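Local coordinates for Exo-alpha-sialidase (Clostridium perfringens, PDB 2VO8), which probably removes terminal sialic acids as a family 33 glycoside hydrolase and, through its cohesin module, probably joins toxin complexes by binding dockerin partners, at residues A[8-14]-A[30-36]; A[39-44]-A[119-123]; A[44-50]-A[112-118]; A[59-63]-A[95-99]. All blocks are in the same frame, centred on the assembly; numbering follows the deposited sequence.

Interaction 1: residues A[8-14]-A[30-36]; sequences TVGNSTI and LGIEGLN
N11 and E33 form one antiparallel hydrogen-bonded pair and T13 and G31 another. In the first, N11 N gives a nearly straight bond to E33 O (2.9 Å, 165° at the hydrogen), and E33 N returns one to N11 O. In the second, T13 N bonds G31 O and G31 N bonds T13 O at 2.9 Å. Past the end of the regular pairing, N36 N still finds V9 O (2.9 Å), whose carbonyl points almost straight at it. The T13 hydroxyl sits between its own backbone N and carbonyl carbon (chi1 61°), which lays OG1 against G31 C at 2.9 Å; its polar partner is a water 2.7 Å from OG1, which lies within hydrogen-bonding distance of I32 O as well. T13 CG2 meanwhile rests on E33 CB, 3.5 Å away. G10 has no CB, and L35 CD2 comes to 3.8 Å from its CA; G31, likewise without one, leaves the place T13 OG1 takes. On the opposite face S12 OG bonds E130 O and S132 OG, and I14 lies alongside L30. Strand 10-15 thus runs between strand 26-33 and the parallel strand 126-139, while strand 41-49 packs against I14, L30 and I32.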
loop_
_atom_site.group_PDB
_atom_site.type_symbol
_atom_site.label_atom_id
_atom_site.label_comp_id
_atom_site.label_asym_id
_atom_site.label_seq_id
_atom_site.Cartn_x
_atom_site.Cartn_y
_atom_site.Cartn_z
ATOM N N THR A 8 -5.566 -17.714 1.127
ATOM C CA THR A 8 -4.511 -16.674 0.995
ATOM C C THR A 8 -3.101 -17.236 1.168
ATOM O O THR A 8 -2.915 -18.286 1.776
ATOM C CB THR A 8 -4.675 -15.538 2.062
ATOM O OG1 THR A 8 -4.527 -16.078 3.400
ATOM C CG2 THR A 8 -6.014 -14.843 1.896
ATOM N N VAL A 9 -2.109 -16.533 0.628
ATOM C CA VAL A 9 -0.730 -16.987 0.639
ATOM C C VAL A 9 0.170 -16.151 1.553
ATOM O O VAL A 9 1.334 -16.473 1.779
ATOM C CB VAL A 9 -0.180 -17.099 -0.833
ATOM C CG1 VAL A 9 -1.031 -18.112 -1.684
ATOM C CG2 VAL A 9 -0.120 -15.762 -1.541
ATOM N N GLY A 10 -0.378 -15.076 2.129
ATOM C CA GLY A 10 0.419 -14.220 2.976
ATOM C C GLY A 10 -0.433 -13.043 3.422
ATOM O O GLY A 10 -1.615 -13.021 3.140
ATOM N N ASN A 11 0.197 -12.109 4.117
ATOM C CA ASN A 11 -0.457 -10.885 4.575
ATOM C C ASN A 11 0.012 -9.624 3.844
ATOM O O ASN A 11 1.211 -9.440 3.639
ATOM C CB ASN A 11 -0.165 -10.672 6.035
ATOM C CG ASN A 11 -0.632 -11.856 6.913
ATOM O OD1 ASN A 11 0.078 -12.280 7.834
ATOM N ND2 ASN A 11 -1.802 -12.362 6.621
ATOM N N SER A 12 -0.930 -8.732 3.565
ATOM C CA SER A 12 -0.549 -7.338 3.181
ATOM C C SER A 12 -0.161 -6.582 4.451
ATOM O O SER A 12 -0.631 -6.923 5.537
ATOM C CB SER A 12 -1.677 -6.636 2.424
ATOM O OG SER A 12 -2.856 -6.470 3.189
ATOM N N THR A 13 0.657 -5.541 4.325
ATOM C CA THR A 13 1.070 -4.700 5.427
ATOM C C THR A 13 0.861 -3.264 5.038
ATOM O O THR A 13 1.010 -2.919 3.873
ATOM C CB THR A 13 2.543 -4.908 5.824
ATOM O OG1 THR A 13 3.418 -4.589 4.718
ATOM C CG2 THR A 13 2.788 -6.359 6.301
ATOM N N ILE A 14 0.421 -2.463 6.004
ATOM C CA ILE A 14 0.436 -0.992 5.854
ATOM C C ILE A 14 0.978 -0.398 7.151
ATOM O O ILE A 14 0.469 -0.710 8.222
ATOM C CB ILE A 14 -0.951 -0.435 5.418
ATOM C CG1 ILE A 14 -0.988 1.112 5.491
ATOM C CG2 ILE A 14 -2.136 -1.042 6.163
ATOM C CD1 ILE A 14 -2.213 1.710 4.695
ATOM N N LEU A 30 3.395 0.369 2.085
ATOM C CA LEU A 30 2.666 -0.836 1.743
ATOM C C LEU A 30 3.628 -2.006 1.504
ATOM O O LEU A 30 4.654 -1.855 0.843
ATOM C CB LEU A 30 1.800 -0.645 0.539
ATOM C CG LEU A 30 1.024 0.660 0.370
ATOM C CD1 LEU A 30 0.120 0.515 -0.844
ATOM C CD2 LEU A 30 0.216 0.881 1.686
ATOM N N GLY A 31 3.316 -3.166 2.070
ATOM C CA GLY A 31 4.216 -4.315 1.882
ATOM C C GLY A 31 3.524 -5.651 1.985
ATOM O O GLY A 31 2.306 -5.752 1.839
ATOM N N ILE A 32 4.350 -6.673 2.191
ATOM C CA ILE A 32 3.867 -8.055 2.394
ATOM C C ILE A 32 4.573 -8.628 3.619
ATOM O O ILE A 32 5.619 -8.099 4.061
ATOM C CB ILE A 32 4.085 -8.912 1.116
ATOM C CG1 ILE A 32 5.559 -8.967 0.695
ATOM C CG2 ILE A 32 3.196 -8.432 -0.072
ATOM C CD1 ILE A 32 5.807 -9.999 -0.431
ATOM N N GLU A 33 4.010 -9.693 4.204
ATOM C CA GLU A 33 4.596 -10.319 5.395
ATOM C C GLU A 33 4.080 -11.757 5.494
ATOM O O GLU A 33 3.000 -12.068 5.025
ATOM C CB GLU A 33 4.271 -9.515 6.664
ATOM C CG GLU A 33 4.817 -10.078 7.998
ATOM C CD GLU A 33 3.938 -11.183 8.585
ATOM O OE1 GLU A 33 2.725 -11.193 8.330
ATOM O OE2 GLU A 33 4.476 -12.063 9.290
ATOM N N GLY A 34 4.928 -12.638 6.018
ATOM C CA GLY A 34 4.528 -14.022 6.261
ATOM C C GLY A 34 4.105 -14.819 5.044
ATOM O O GLY A 34 3.220 -15.659 5.129
ATOM N N LEU A 35 4.718 -14.556 3.890
ATOM C CA LEU A 35 4.385 -15.310 2.686
ATOM C C LEU A 35 4.745 -16.799 2.875
ATOM O O LEU A 35 5.727 -17.105 3.565
ATOM C CB LEU A 35 5.118 -14.766 1.454
ATOM C CG LEU A 35 4.328 -13.736 0.649
ATOM C CD1 LEU A 35 3.309 -14.415 -0.310
ATOM C CD2 LEU A 35 3.624 -12.742 1.630
ATOM N N ASN A 36 3.937 -17.668 2.263
ATOM C CA ASN A 36 4.148 -19.118 2.259
ATOM C C ASN A 36 5.515 -19.383 1.669
ATOM O O ASN A 36 5.910 -18.710 0.714
ATOM C CB ASN A 36 3.071 -19.840 1.422
ATOM C CG ASN A 36 1.694 -19.838 2.083
ATOM O OD1 ASN A 36 1.541 -19.480 3.267
ATOM N ND2 ASN A 36 0.682 -20.245 1.320
HETATM O O HOH W 1 5.990 -5.470 5.023
#

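Interaction 2: residues A[39-44]-A[119-123]; sequences TEVYSA and VGAGD
A classic beta bulge interrupts the antiparallel pairing of 39-44 with 119-123, with Y42 and S43 both set opposite G120. G120 O receives Y42 N in a nearly straight bond (2.8 Å, 167°) and S43 N in a weak one at 3.3 Å, so one carbonyl serves two successive amides. G120 N answers to S43 O, 2.9 Å away. Beyond the bulge, E40 O takes G122 N at 2.8 Å. The S43 hydroxyl, turned between its backbone N and carbonyl carbon (chi1 57°), comes down on G120 CA at 3.3 Å from OG, where the glycine presents no side chain. The Y42 ring lies with its edge toward G122 N, and its hydroxyl makes a weak bond to E40 OE1. On the other face V41 and V119 cross at about a right angle, CG1 meeting CG1 at 3.7 Å, and the A44 methyl touches the same V119 branch. Strand 41-49 is also paired with strand 78-85, and strand 107-121 with strand 126-139, whose H127 and L129 pack on V119; V9 and L35 close over this apolar face.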
loop_
_atom_site.group_PDB
_atom_site.type_symbol
_atom_site.label_atom_id
_atom_site.label_comp_id
_atom_site.label_asym_id
_atom_site.label_seq_id
_atom_site.Cartn_x
_atom_site.Cartn_y
_atom_site.Cartn_z
ATOM N N THR A 39 5.820 -19.892 -2.079
ATOM C CA THR A 39 5.242 -18.904 -2.981
ATOM C C THR A 39 6.379 -17.989 -3.415
ATOM O O THR A 39 7.028 -17.380 -2.577
ATOM C CB THR A 39 4.030 -18.137 -2.342
ATOM O OG1 THR A 39 2.878 -18.995 -2.352
ATOM C CG2 THR A 39 3.713 -16.884 -3.151
ATOM N N GLU A 40 6.672 -17.987 -4.721
ATOM C CA GLU A 40 7.718 -17.157 -5.304
ATOM C C GLU A 40 7.095 -15.904 -5.907
ATOM O O GLU A 40 6.474 -15.999 -6.922
ATOM C CB GLU A 40 8.431 -17.930 -6.418
ATOM C CG GLU A 40 9.495 -18.879 -5.946
ATOM C CD GLU A 40 10.468 -19.272 -7.068
ATOM O OE1 GLU A 40 10.945 -18.381 -7.828
ATOM O OE2 GLU A 40 10.766 -20.480 -7.183
ATOM N N VAL A 41 7.267 -14.739 -5.283
ATOM C CA VAL A 41 6.477 -13.566 -5.662
ATOM C C VAL A 41 7.252 -12.711 -6.676
ATOM O O VAL A 41 8.386 -12.403 -6.444
ATOM C CB VAL A 41 6.097 -12.688 -4.418
ATOM C CG1 VAL A 41 5.333 -11.475 -4.820
ATOM C CG2 VAL A 41 5.258 -13.491 -3.440
ATOM N N TYR A 42 6.605 -12.357 -7.775
ATOM C CA TYR A 42 7.211 -11.451 -8.772
ATOM C C TYR A 42 6.433 -10.129 -8.952
ATOM O O TYR A 42 6.904 -9.181 -9.606
ATOM C CB TYR A 42 7.496 -12.185 -10.090
ATOM C CG TYR A 42 8.672 -13.150 -9.932
ATOM C CD1 TYR A 42 9.967 -12.685 -10.036
ATOM C CD2 TYR A 42 8.474 -14.516 -9.605
ATOM C CE1 TYR A 42 11.067 -13.538 -9.893
ATOM C CE2 TYR A 42 9.546 -15.362 -9.451
ATOM C CZ TYR A 42 10.858 -14.860 -9.593
ATOM O OH TYR A 42 11.998 -15.640 -9.453
ATOM N N SER A 43 5.244 -10.038 -8.382
ATOM C CA SER A 43 4.463 -8.801 -8.572
ATOM C C SER A 43 3.476 -8.727 -7.442
ATOM O O SER A 43 3.137 -9.770 -6.876
ATOM C CB SER A 43 3.724 -8.820 -9.915
ATOM O OG SER A 43 2.865 -9.920 -10.066
ATOM N N ALA A 44 3.016 -7.519 -7.114
ATOM C CA ALA A 44 1.874 -7.401 -6.191
ATOM C C ALA A 44 0.883 -6.380 -6.753
ATOM O O ALA A 44 1.213 -5.586 -7.672
ATOM C CB ALA A 44 2.337 -7.076 -4.815
ATOM N N VAL A 119 -0.768 -11.227 -5.029
ATOM C CA VAL A 119 0.593 -11.408 -5.566
ATOM C C VAL A 119 0.553 -12.301 -6.808
ATOM O O VAL A 119 -0.281 -13.205 -6.912
ATOM C CB VAL A 119 1.647 -11.950 -4.529
ATOM C CG1 VAL A 119 1.964 -10.925 -3.406
ATOM C CG2 VAL A 119 1.203 -13.286 -3.929
ATOM N N GLY A 120 1.414 -11.979 -7.787
ATOM C CA GLY A 120 1.672 -12.829 -8.938
ATOM C C GLY A 120 2.911 -13.595 -8.582
ATOM O O GLY A 120 3.878 -13.026 -8.036
ATOM N N ALA A 121 2.889 -14.885 -8.888
ATOM C CA ALA A 121 3.895 -15.804 -8.396
ATOM C C ALA A 121 4.521 -16.560 -9.555
ATOM O O ALA A 121 4.105 -16.428 -10.706
ATOM C CB ALA A 121 3.284 -16.774 -7.397
ATOM N N GLY A 122 5.530 -17.354 -9.230
ATOM C CA GLY A 122 6.295 -18.142 -10.230
ATOM C C GLY A 122 5.597 -19.363 -10.820
ATOM O O GLY A 122 6.147 -20.061 -11.680
ATOM N N ASP A 123 4.388 -19.628 -10.363
ATOM C CA ASP A 123 3.512 -20.589 -11.009
ATOM C C ASP A 123 2.691 -19.967 -12.127
ATOM O O ASP A 123 1.859 -20.647 -12.750
ATOM C CB ASP A 123 2.620 -21.293 -9.965
ATOM C CG ASP A 123 1.593 -20.363 -9.286
ATOM O OD1 ASP A 123 1.656 -19.118 -9.417
ATOM O OD2 ASP A 123 0.706 -20.904 -8.592
#

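Interaction 3: residues A[44-50]-A[112-118]; sequences AEYLFEY and LGLTTAL
E49 and T115 meet across the corner where strand 107-121 turns. From E49 CB, 4.0 Å from G113 O, the chain leaves with CG anti to the carbonyl carbon (chi1 -66°). CG passes T115 OG1 at 3.6 Å, CD lies by both OG1 and CG2 of T115, and at the tip OE2 accepts the hydrogen bond of T115 OG1 (2.7 Å) on its anti side, 24° out of the carboxylate plane. The two side chains cross at about a right angle, and OE2 also touches T115 CG2. Backbone bonds flank this grip: E49 N to G113 O and G113 N to E49 O, then T115 N to L47 O at 2.9 Å. T116 N, next along the corner, is buried without a partner. L47 N bonds T116 O, and regular pairing resumes with E45 bonded both ways to L118. The inward face is largely apolar: the L114 methyls lie against Y46, CD1 being 3.8 Å from Y46 CD1, and L114 CD2 also meets the F48 ring at its edge, in plane. F48 packs on V99 and L101 of strand 95-103. Such an apolar face turned to opposing strands is how a beta-sandwich like the cohesin fold is built.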
loop_
_atom_site.group_PDB
_atom_site.type_symbol
_atom_site.label_atom_id
_atom_site.label_comp_id
_atom_site.label_asym_id
_atom_site.label_seq_id
_atom_site.Cartn_x
_atom_site.Cartn_y
_atom_site.Cartn_z
ATOM N N ALA A 44 3.016 -7.519 -7.114
ATOM C CA ALA A 44 1.874 -7.401 -6.191
ATOM C C ALA A 44 0.883 -6.380 -6.753
ATOM O O ALA A 44 1.213 -5.586 -7.672
ATOM C CB ALA A 44 2.337 -7.076 -4.815
ATOM N N GLU A 45 -0.331 -6.392 -6.213
ATOM C CA GLU A 45 -1.347 -5.415 -6.588
ATOM C C GLU A 45 -2.219 -5.041 -5.395
ATOM O O GLU A 45 -2.813 -5.908 -4.752
ATOM C CB GLU A 45 -2.215 -5.954 -7.727
ATOM C CG GLU A 45 -3.509 -5.185 -7.938
ATOM C CD GLU A 45 -4.293 -5.684 -9.136
ATOM O OE1 GLU A 45 -3.797 -6.588 -9.839
ATOM O OE2 GLU A 45 -5.407 -5.171 -9.374
ATOM N N TYR A 46 -2.294 -3.747 -5.104
ATOM C CA TYR A 46 -3.213 -3.241 -4.092
ATOM C C TYR A 46 -4.353 -2.452 -4.729
ATOM O O TYR A 46 -4.232 -1.966 -5.853
ATOM C CB TYR A 46 -2.468 -2.365 -3.082
ATOM C CG TYR A 46 -1.247 -3.024 -2.484
ATOM C CD1 TYR A 46 -1.367 -3.959 -1.463
ATOM C CD2 TYR A 46 0.027 -2.713 -2.938
ATOM C CE1 TYR A 46 -0.253 -4.564 -0.914
ATOM C CE2 TYR A 46 1.147 -3.312 -2.395
ATOM C CZ TYR A 46 1.001 -4.237 -1.383
ATOM O OH TYR A 46 2.113 -4.838 -0.838
ATOM N N LEU A 47 -5.459 -2.331 -4.002
ATOM C CA LEU A 47 -6.368 -1.228 -4.186
ATOM C C LEU A 47 -6.306 -0.507 -2.847
ATOM O O LEU A 47 -6.690 -1.046 -1.800
ATOM C CB LEU A 47 -7.775 -1.605 -4.660
ATOM C CG LEU A 47 -8.560 -0.306 -4.992
ATOM C CD1 LEU A 47 -8.221 0.310 -6.340
ATOM C CD2 LEU A 47 -10.075 -0.474 -4.800
ATOM N N PHE A 48 -5.717 0.691 -2.914
ATOM C CA PHE A 48 -5.417 1.520 -1.748
ATOM C C PHE A 48 -6.559 2.514 -1.582
ATOM O O PHE A 48 -6.906 3.195 -2.523
ATOM C CB PHE A 48 -4.121 2.292 -1.934
ATOM C CG PHE A 48 -3.832 3.273 -0.811
ATOM C CD1 PHE A 48 -3.275 2.857 0.387
ATOM C CD2 PHE A 48 -4.139 4.620 -0.956
ATOM C CE1 PHE A 48 -3.012 3.747 1.407
ATOM C CE2 PHE A 48 -3.856 5.497 0.036
ATOM C CZ PHE A 48 -3.297 5.097 1.207
ATOM N N GLU A 49 -7.146 2.577 -0.395
ATOM C CA GLU A 49 -8.330 3.439 -0.183
ATOM C C GLU A 49 -8.058 4.430 0.920
ATOM O O GLU A 49 -7.364 4.151 1.907
ATOM C CB GLU A 49 -9.575 2.587 0.077
ATOM C CG GLU A 49 -9.956 1.775 -1.159
ATOM C CD GLU A 49 -11.402 1.387 -1.187
ATOM O OE1 GLU A 49 -12.257 2.205 -0.751
ATOM O OE2 GLU A 49 -11.703 0.279 -1.689
ATOM N N TYR A 50 -8.582 5.636 0.703
ATOM C CA TYR A 50 -8.411 6.722 1.638
ATOM C C TYR A 50 -9.542 7.752 1.403
ATOM O O TYR A 50 -10.220 7.723 0.375
ATOM C CB TYR A 50 -7.064 7.381 1.426
ATOM C CG TYR A 50 -6.991 8.269 0.210
ATOM C CD1 TYR A 50 -7.151 9.664 0.316
ATOM C CD2 TYR A 50 -6.718 7.731 -1.059
ATOM C CE1 TYR A 50 -7.028 10.484 -0.814
ATOM C CE2 TYR A 50 -6.632 8.539 -2.186
ATOM C CZ TYR A 50 -6.786 9.927 -2.058
ATOM O OH TYR A 50 -6.733 10.710 -3.205
ATOM N N LEU A 112 -6.781 4.367 6.374
ATOM C CA LEU A 112 -6.034 4.035 5.177
ATOM C C LEU A 112 -6.072 2.495 5.021
ATOM O O LEU A 112 -5.596 1.796 5.907
ATOM C CB LEU A 112 -4.627 4.547 5.303
ATOM C CG LEU A 112 -4.543 6.044 5.711
ATOM C CD1 LEU A 112 -3.140 6.441 5.973
ATOM C CD2 LEU A 112 -5.301 6.900 4.625
ATOM N N GLY A 113 -6.733 2.043 3.965
ATOM C CA GLY A 113 -7.071 0.631 3.741
ATOM C C GLY A 113 -6.513 0.009 2.475
ATOM O O GLY A 113 -6.296 0.668 1.474
ATOM N N LEU A 114 -6.326 -1.300 2.531
ATOM C CA LEU A 114 -6.025 -2.082 1.345
ATOM C C LEU A 114 -7.204 -3.020 1.160
ATOM O O LEU A 114 -7.380 -3.975 1.966
ATOM C CB LEU A 114 -4.674 -2.808 1.518
ATOM C CG LEU A 114 -3.376 -2.002 1.708
ATOM C CD1 LEU A 114 -2.081 -2.839 2.074
ATOM C CD2 LEU A 114 -3.016 -1.129 0.444
ATOM N N THR A 115 -8.033 -2.751 0.152
ATOM C CA THR A 115 -9.260 -3.526 -0.047
ATOM C C THR A 115 -9.108 -4.662 -1.072
ATOM O O THR A 115 -10.011 -5.478 -1.241
ATOM C CB THR A 115 -10.438 -2.611 -0.444
ATOM O OG1 THR A 115 -10.067 -1.820 -1.584
ATOM C CG2 THR A 115 -10.801 -1.693 0.692
ATOM N N THR A 116 -7.973 -4.632 -1.771
ATOM C CA THR A 116 -7.482 -5.672 -2.697
ATOM C C THR A 116 -5.988 -5.770 -2.412
ATOM O O THR A 116 -5.273 -4.729 -2.211
ATOM C CB THR A 116 -7.770 -5.307 -4.164
ATOM O OG1 THR A 116 -9.190 -5.295 -4.410
ATOM C CG2 THR A 116 -7.054 -6.261 -5.202
ATOM N N ALA A 117 -5.496 -7.017 -2.328
ATOM C CA ALA A 117 -4.069 -7.277 -2.085
ATOM C C ALA A 117 -3.780 -8.673 -2.632
ATOM O O ALA A 117 -4.355 -9.646 -2.168
ATOM C CB ALA A 117 -3.738 -7.186 -0.638
ATOM N N LEU A 118 -2.969 -8.718 -3.678
ATOM C CA LEU A 118 -2.761 -9.959 -4.477
ATOM C C LEU A 118 -1.283 -10.014 -4.793
ATOM O O LEU A 118 -0.632 -8.940 -4.867
ATOM C CB LEU A 118 -3.499 -9.888 -5.802
ATOM C CG LEU A 118 -4.956 -9.499 -6.017
ATOM C CD1 LEU A 118 -5.137 -9.153 -7.459
ATOM C CD2 LEU A 118 -5.899 -10.637 -5.603
#

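Interaction 4: residues A[59-63]-A[95-99]; sequences EITSF and DLVKV
T61 and K98 form the hydrogen-bonded pair at the middle of an antiparallel strand contact in the cohesin beta-sandwich, joining strand 55-62 to strand 95-103. K98 N to T61 O is short and almost linear (2.8 Å, 174°), and T61 N to K98 O matches it at 3.0 Å. One step on, F63 N bonds L96 O. L96 and V97 both face L30 on the next strand, a classic beta bulge. One water, 2.8 Å from T61 OG1, is also near K98 O and, weakly, E59 OE2, so that it bridges the two strands beside the T61 and K98 pair. Apolar packing fills the inward face. I60 lies alongside V99, while its CG2 presses on V97 CG1 at 3.4 Å, closer than usual for two carbons; V79 and I81 of strand 78-85 pack against I60 as well. On the other face the long K98 chain makes mixed contacts: bent at chi3, it runs past T61 OG1 and brings CE to 3.5 Å from S62 O, with CG beside the F63 ring. The aromatic contact is a CH-pi interaction. A chi1 of -170°, which turns CG away from the backbone N, carries the F63 ring over D95, the residue just before the bulge, whose carboxylate is turned nearly perpendicular to the ring and is held by a salt bridge from OD1 to K15. D95 CB sits 3.5 Å from the F63 ring centroid, only 5° off the ring normal.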
loop_
_atom_site.group_PDB
_atom_site.type_symbol
_atom_site.label_atom_id
_atom_site.label_comp_id
_atom_site.label_asym_id
_atom_site.label_seq_id
_atom_site.Cartn_x
_atom_site.Cartn_y
_atom_site.Cartn_z
ATOM N N GLU A 59 2.284 11.486 -4.248
ATOM C CA GLU A 59 3.018 10.599 -5.198
ATOM C C GLU A 59 3.039 9.205 -4.597
ATOM O O GLU A 59 2.991 9.056 -3.363
ATOM C CB GLU A 59 4.448 11.020 -5.439
ATOM C CG GLU A 59 5.255 11.216 -4.152
ATOM C CD GLU A 59 6.786 11.264 -4.337
ATOM O OE1 GLU A 59 7.259 11.477 -5.493
ATOM O OE2 GLU A 59 7.510 11.128 -3.308
ATOM N N ILE A 60 3.106 8.217 -5.477
ATOM C CA ILE A 60 3.175 6.811 -5.068
ATOM C C ILE A 60 4.436 6.289 -5.762
ATOM O O ILE A 60 4.564 6.374 -6.982
ATOM C CB ILE A 60 1.944 6.048 -5.505
ATOM C CG1 ILE A 60 0.695 6.504 -4.717
ATOM C CG2 ILE A 60 2.099 4.537 -5.292
ATOM C CD1 ILE A 60 -0.533 5.950 -5.294
ATOM N N THR A 61 5.386 5.812 -4.973
ATOM C CA THR A 61 6.647 5.334 -5.527
ATOM C C THR A 61 7.083 3.985 -4.974
ATOM O O THR A 61 6.592 3.476 -3.943
ATOM C CB THR A 61 7.774 6.333 -5.247
ATOM O OG1 THR A 61 7.908 6.505 -3.852
ATOM C CG2 THR A 61 7.477 7.734 -5.903
ATOM N N SER A 62 8.032 3.386 -5.664
ATOM C CA SER A 62 8.575 2.110 -5.183
ATOM C C SER A 62 9.394 2.290 -3.918
ATOM O O SER A 62 10.059 3.315 -3.689
ATOM C CB SER A 62 9.418 1.463 -6.300
ATOM O OG SER A 62 10.553 2.251 -6.504
ATOM N N PHE A 63 9.355 1.265 -3.053
ATOM C CA PHE A 63 10.067 1.336 -1.796
ATOM C C PHE A 63 11.580 1.235 -2.020
ATOM O O PHE A 63 12.367 1.744 -1.225
ATOM C CB PHE A 63 9.536 0.293 -0.799
ATOM C CG PHE A 63 10.064 0.467 0.591
ATOM C CD1 PHE A 63 9.474 1.367 1.469
ATOM C CD2 PHE A 63 11.153 -0.290 1.030
ATOM C CE1 PHE A 63 9.983 1.516 2.776
ATOM C CE2 PHE A 63 11.643 -0.149 2.308
ATOM C CZ PHE A 63 11.061 0.758 3.187
ATOM N N ASP A 95 8.897 -4.406 2.218
ATOM C CA ASP A 95 8.129 -3.216 1.949
ATOM C C ASP A 95 8.268 -2.897 0.448
ATOM O O ASP A 95 9.371 -3.037 -0.145
ATOM C CB ASP A 95 8.600 -2.079 2.861
ATOM C CG ASP A 95 8.265 -2.343 4.344
ATOM O OD1 ASP A 95 7.516 -3.283 4.617
ATOM O OD2 ASP A 95 8.743 -1.611 5.213
ATOM N N LEU A 96 7.140 -2.544 -0.162
ATOM C CA LEU A 96 7.024 -2.463 -1.615
ATOM C C LEU A 96 6.703 -1.054 -2.172
ATOM O O LEU A 96 7.204 -0.682 -3.231
ATOM C CB LEU A 96 5.973 -3.449 -2.103
ATOM C CG LEU A 96 6.247 -4.936 -1.874
ATOM C CD1 LEU A 96 5.141 -5.775 -2.435
ATOM C CD2 LEU A 96 7.591 -5.326 -2.563
ATOM N N VAL A 97 5.884 -0.287 -1.457
ATOM C CA VAL A 97 5.345 0.964 -2.008
ATOM C C VAL A 97 5.302 2.044 -0.922
ATOM O O VAL A 97 5.005 1.738 0.239
ATOM C CB VAL A 97 3.924 0.783 -2.550
ATOM C CG1 VAL A 97 3.380 2.194 -3.146
ATOM C CG2 VAL A 97 3.835 -0.359 -3.537
ATOM N N LYS A 98 5.646 3.280 -1.307
ATOM C CA LYS A 98 5.514 4.472 -0.448
ATOM C C LYS A 98 4.363 5.289 -1.025
ATOM O O LYS A 98 4.427 5.696 -2.184
ATOM C CB LYS A 98 6.766 5.339 -0.540
ATOM C CG LYS A 98 8.064 4.704 -0.083
ATOM C CD LYS A 98 9.204 5.735 -0.027
ATOM C CE LYS A 98 10.318 5.556 -1.065
ATOM N NZ LYS A 98 11.574 6.126 -0.433
ATOM N N VAL A 99 3.322 5.546 -0.228
ATOM C CA VAL A 99 2.220 6.418 -0.654
ATOM C C VAL A 99 2.316 7.723 0.145
ATOM O O VAL A 99 2.243 7.726 1.361
ATOM C CB VAL A 99 0.809 5.767 -0.453
ATOM C CG1 VAL A 99 -0.327 6.696 -0.956
ATOM C CG2 VAL A 99 0.707 4.440 -1.108
HETATM O O HOH W 2 6.227 8.407 -2.633
#

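Interactions 2 and 3 are successive portions of one strand pair, 41-49 with 107-121, sharing A44, with centres about 17 Å apart. Interactions 1 and 4 join through neighbouring strands 26-33 and 95-103: L30 O lies 2.8 Å from L96 N, and L30 N equally far from V97 O, both probable hydrogen bonds. Side chains join the contacts further: V9 CG2 touches V119 CG2 at 3.7 Å, linking interactions 1 and 2; Y46 OH of interaction 3 makes a weak hydrogen bond to G31 O of interaction 1; and F48 CE2 approaches V99 CG1 of interaction 4 at 3.9 Å. L96 CD1 also packs on A44 CB. All four lie within one cohesin module, with interactions 3 and 4 nearest its centre.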